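PDB 6MBH: GphF Dehydratase 1 from Archangium violaceum, which serves as a polyketide synthase dehydratase domain in gephyronic acid biosynthesis, here as a double variant that has lost its olefin-isomerase activity. Local coordinates for residues Gln140-Asp145 and Glu178-Val183. Numbering follows the deposited sequence.
Sequences QLPRLD and EAIGHV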
ATOM      1  N   GLN A 140      14.770 -17.513   5.260  1.00 22.90           N
ATOM      2  CA  GLN A 140      15.402 -16.266   5.729  1.00 26.74           C
ATOM      3  C   GLN A 140      14.614 -15.451   6.750  1.00 25.86           C
ATOM      4  O   GLN A 140      15.110 -14.397   7.186  1.00 25.38           O
ATOM      5  CB  GLN A 140      15.723 -15.383   4.508  1.00 27.23           C
ATOM      6  CG  GLN A 140      16.700 -16.138   3.557  1.00 29.11           C
ATOM      7  CD  GLN A 140      18.034 -16.496   4.230  1.00 36.27           C
ATOM      8  OE1 GLN A 140      18.750 -15.623   4.708  1.00 41.23           O
ATOM      9  NE2 GLN A 140      18.343 -17.799   4.309  1.00 33.89           N
ATOM     10  N   LEU A 141      13.435 -15.900   7.193  1.00 20.87           N
ATOM     11  CA  LEU A 141      12.650 -15.097   8.142  1.00 23.89           C
ATOM     12  C   LEU A 141      13.335 -15.146   9.502  1.00 25.15           C
ATOM     13  O   LEU A 141      13.568 -16.234  10.016  1.00 25.59           O
ATOM     14  CB  LEU A 141      11.253 -15.665   8.290  1.00 22.42           C
ATOM     15  CG  LEU A 141      10.339 -15.015   9.341  1.00 25.77           C
ATOM     16  CD1 LEU A 141       9.897 -13.620   8.810  1.00 24.44           C
ATOM     17  CD2 LEU A 141       9.125 -15.846   9.546  1.00 25.23           C
ATOM     18  N   PRO A 142      13.612 -14.016  10.143  1.00 28.60           N
ATOM     19  CA  PRO A 142      14.330 -14.096  11.431  1.00 31.85           C
ATOM     20  C   PRO A 142      13.420 -14.665  12.512  1.00 26.33           C
ATOM     21  O   PRO A 142      12.191 -14.549  12.442  1.00 26.04           O
ATOM     22  CB  PRO A 142      14.705 -12.634  11.727  1.00 37.13           C
ATOM     23  CG  PRO A 142      14.431 -11.843  10.459  1.00 35.96           C
ATOM     24  CD  PRO A 142      13.370 -12.631   9.701  1.00 31.29           C
ATOM     25  N   ARG A 143      14.048 -15.262  13.529  1.00 26.60           N
ATOM     26  CA  ARG A 143      13.303 -15.742  14.677  1.00 30.41           C
ATOM     27  C   ARG A 143      13.043 -14.563  15.593  1.00 29.43           C
ATOM     28  O   ARG A 143      13.938 -13.733  15.793  1.00 32.37           O
ATOM     29  CB  ARG A 143      14.080 -16.811  15.461  1.00 37.90           C
ATOM     30  CG  ARG A 143      13.249 -17.345  16.641  1.00 38.21           C
ATOM     31  CD  ARG A 143      14.024 -18.297  17.553  1.00 44.95           C
ATOM     32  NE  ARG A 143      14.056 -19.645  17.029  1.00 46.66           N
ATOM     33  CZ  ARG A 143      13.332 -20.661  17.507  1.00 43.03           C
ATOM     34  NH1 ARG A 143      13.469 -21.861  16.936  1.00 42.66           N
ATOM     35  NH2 ARG A 143      12.495 -20.489  18.544  1.00 35.95           N
ATOM     36  N   LEU A 144      11.861 -14.551  16.215  1.00 26.64           N
ATOM     37  CA  LEU A 144      11.538 -13.547  17.220  1.00 32.57           C
ATOM     38  C   LEU A 144      10.553 -14.171  18.209  1.00 38.29           C
ATOM     39  O   LEU A 144       9.343 -14.269  17.925  1.00 39.01           O
ATOM     40  CB  LEU A 144      10.952 -12.300  16.554  1.00 26.23           C
ATOM     41  CG  LEU A 144      10.797 -11.060  17.439  1.00 31.02           C
ATOM     42  CD1 LEU A 144      10.329  -9.904  16.563  1.00 33.39           C
ATOM     43  CD2 LEU A 144       9.695 -11.214  18.449  1.00 38.84           C
ATOM     44  N   ASP A 145      11.052 -14.523  19.378  1.00 35.80           N
ATOM     45  CA  ASP A 145      10.195 -14.971  20.463  1.00 38.35           C
ATOM     46  C   ASP A 145       9.904 -13.788  21.381  1.00 36.75           C
ATOM     47  O   ASP A 145      10.822 -13.181  21.936  1.00 36.29           O
ATOM     48  CB  ASP A 145      10.837 -16.133  21.203  1.00 44.46           C
ATOM     49  CG  ASP A 145      10.866 -17.400  20.333  1.00 50.61           C
ATOM     50  OD1 ASP A 145       9.792 -17.826  19.820  1.00 53.44           O
ATOM     51  OD2 ASP A 145      11.959 -17.917  20.092  1.00 51.57           O
ATOM     52  N   GLU A 178      10.381  -4.364  17.479  1.00 22.58           N
ATOM     53  CA  GLU A 178      10.416  -5.274  16.333  1.00 22.45           C
ATOM     54  C   GLU A 178       9.273  -6.264  16.476  1.00 22.90           C
ATOM     55  O   GLU A 178       8.851  -6.569  17.590  1.00 22.26           O
ATOM     56  CB  GLU A 178      11.740  -6.065  16.261  1.00 28.15           C
ATOM     57  CG  GLU A 178      12.859  -5.255  15.753  1.00 37.54           C
ATOM     58  CD  GLU A 178      14.139  -6.083  15.573  1.00 50.60           C
ATOM     59  OE1 GLU A 178      14.071  -7.332  15.315  1.00 49.15           O
ATOM     60  OE2 GLU A 178      15.211  -5.436  15.693  1.00 56.79           O
ATOM     61  N   ALA A 179       8.820  -6.807  15.354  1.00 21.13           N
ATOM     62  CA  ALA A 179       7.724  -7.769  15.418  1.00 20.79           C
ATOM     63  C   ALA A 179       7.745  -8.654  14.186  1.00 22.18           C
ATOM     64  O   ALA A 179       8.314  -8.306  13.134  1.00 20.16           O
ATOM     65  CB  ALA A 179       6.352  -7.062  15.526  1.00 19.45           C
ATOM     66  N   ILE A 180       7.087  -9.802  14.316  1.00 21.15           N
ATOM     67  CA  ILE A 180       6.809 -10.670  13.183  1.00 22.71           C
ATOM     68  C   ILE A 180       5.316 -10.922  13.129  1.00 20.77           C
ATOM     69  O   ILE A 180       4.722 -11.348  14.129  1.00 22.16           O
ATOM     70  CB  ILE A 180       7.534 -12.022  13.309  1.00 25.63           C
ATOM     71  CG1 ILE A 180       9.045 -11.849  13.495  1.00 33.76           C
ATOM     72  CG2 ILE A 180       7.210 -12.835  12.062  1.00 27.66           C
ATOM     73  CD1 ILE A 180       9.798 -11.970  12.258  1.00 42.43           C
ATOM     74  N   GLY A 181       4.711 -10.672  11.973  1.00 19.80           N
ATOM     75  CA  GLY A 181       3.290 -10.889  11.755  1.00 20.61           C
ATOM     76  C   GLY A 181       3.082 -11.999  10.724  1.00 24.64           C
ATOM     77  O   GLY A 181       3.987 -12.336   9.943  1.00 26.86           O
ATOM     78  N   HIS A 182       1.917 -12.636  10.768  1.00 19.53           N
ATOM     79  CA  HIS A 182       1.499 -13.603   9.757  1.00 18.70           C
ATOM     80  C   HIS A 182       0.237 -13.014   9.143  1.00 18.03           C
ATOM     81  O   HIS A 182      -0.689 -12.665   9.883  1.00 18.80           O
ATOM     82  CB  HIS A 182       1.177 -14.931  10.430  1.00 21.07           C
ATOM     83  CG  HIS A 182       0.645 -15.964   9.489  1.00 22.80           C
ATOM     84  ND1 HIS A 182      -0.057 -17.070   9.918  1.00 27.21           N
ATOM     85  CD2 HIS A 182       0.747 -16.075   8.145  1.00 20.86           C
ATOM     86  CE1 HIS A 182      -0.418 -17.793   8.861  1.00 28.35           C
ATOM     87  NE2 HIS A 182       0.093 -17.231   7.779  1.00 24.18           N
ATOM     88  N   VAL A 183       0.270 -12.742   7.847  1.00 17.06           N
ATOM     89  CA  VAL A 183      -0.805 -12.076   7.122  1.00 18.77           C
ATOM     90  C   VAL A 183      -1.315 -13.055   6.064  1.00 19.33           C
ATOM     91  O   VAL A 183      -0.509 -13.659   5.354  1.00 20.36           O
ATOM     92  CB  VAL A 183      -0.268 -10.784   6.490  1.00 22.54           C
ATOM     93  CG1 VAL A 183      -1.245 -10.312   5.425  1.00 24.52           C
ATOM     94  CG2 VAL A 183      -0.092  -9.720   7.625  1.00 22.38           C
TER
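L141 makes the first touch: its CD1 methyl meets CD1 of I180 at 3.8 Å, the two side chains running past each other in opposite directions. With CG anti to the backbone N (chi1 175°), CD1 is the methyl that meets I180. The L141 side chain also rests on R243 and F267 of the two strands beyond, so the loop starts out above 241-248 and 259-267.

P142 comes next and adds its carbonyl more than its ring. The O atom of P142 lies 3.5 Å from I180 CD1, a van der Waals contact, while the nearest ring atom, CD, keeps a looser 4.4 Å from the same methyl. The ethyl end of I180 therefore sits under the L141-P142 corner, where a chi2 of -97°, off the staggered positions, brings CD1 to the P142 carbonyl and the L141 methyl.

R143 turns its side chain away from the strand. Its NH2 donates to OD2 of D145 at 3.0 Å, nearly straight at 169° and in the guanidinium plane, a salt bridge that spans L144 on the side remote from the strand.

L144 dips back down and makes the broadest contribution from the loop. Its CB packs 3.6 Å from CG1 of I180, and CD1 reaches on to the backbone at A179, 3.6 Å from CA. That methyl also brushes CB of E178, whose carboxylate is engaged with R247 and H245. R175 flanks L144 from the neighbouring strand 169-175.

Across the two segments the packing is apolar, I180 filling the angle between L141 and L144. The loop covers an outer patch of antiparallel sheet over strands 178-184 and 241-248, plain surface packing. A179 points inward to L213; sheet packed round helix 200-214 is the hotdog arrangement, here the second hotdog of a probable double-hotdog dehydratase domain.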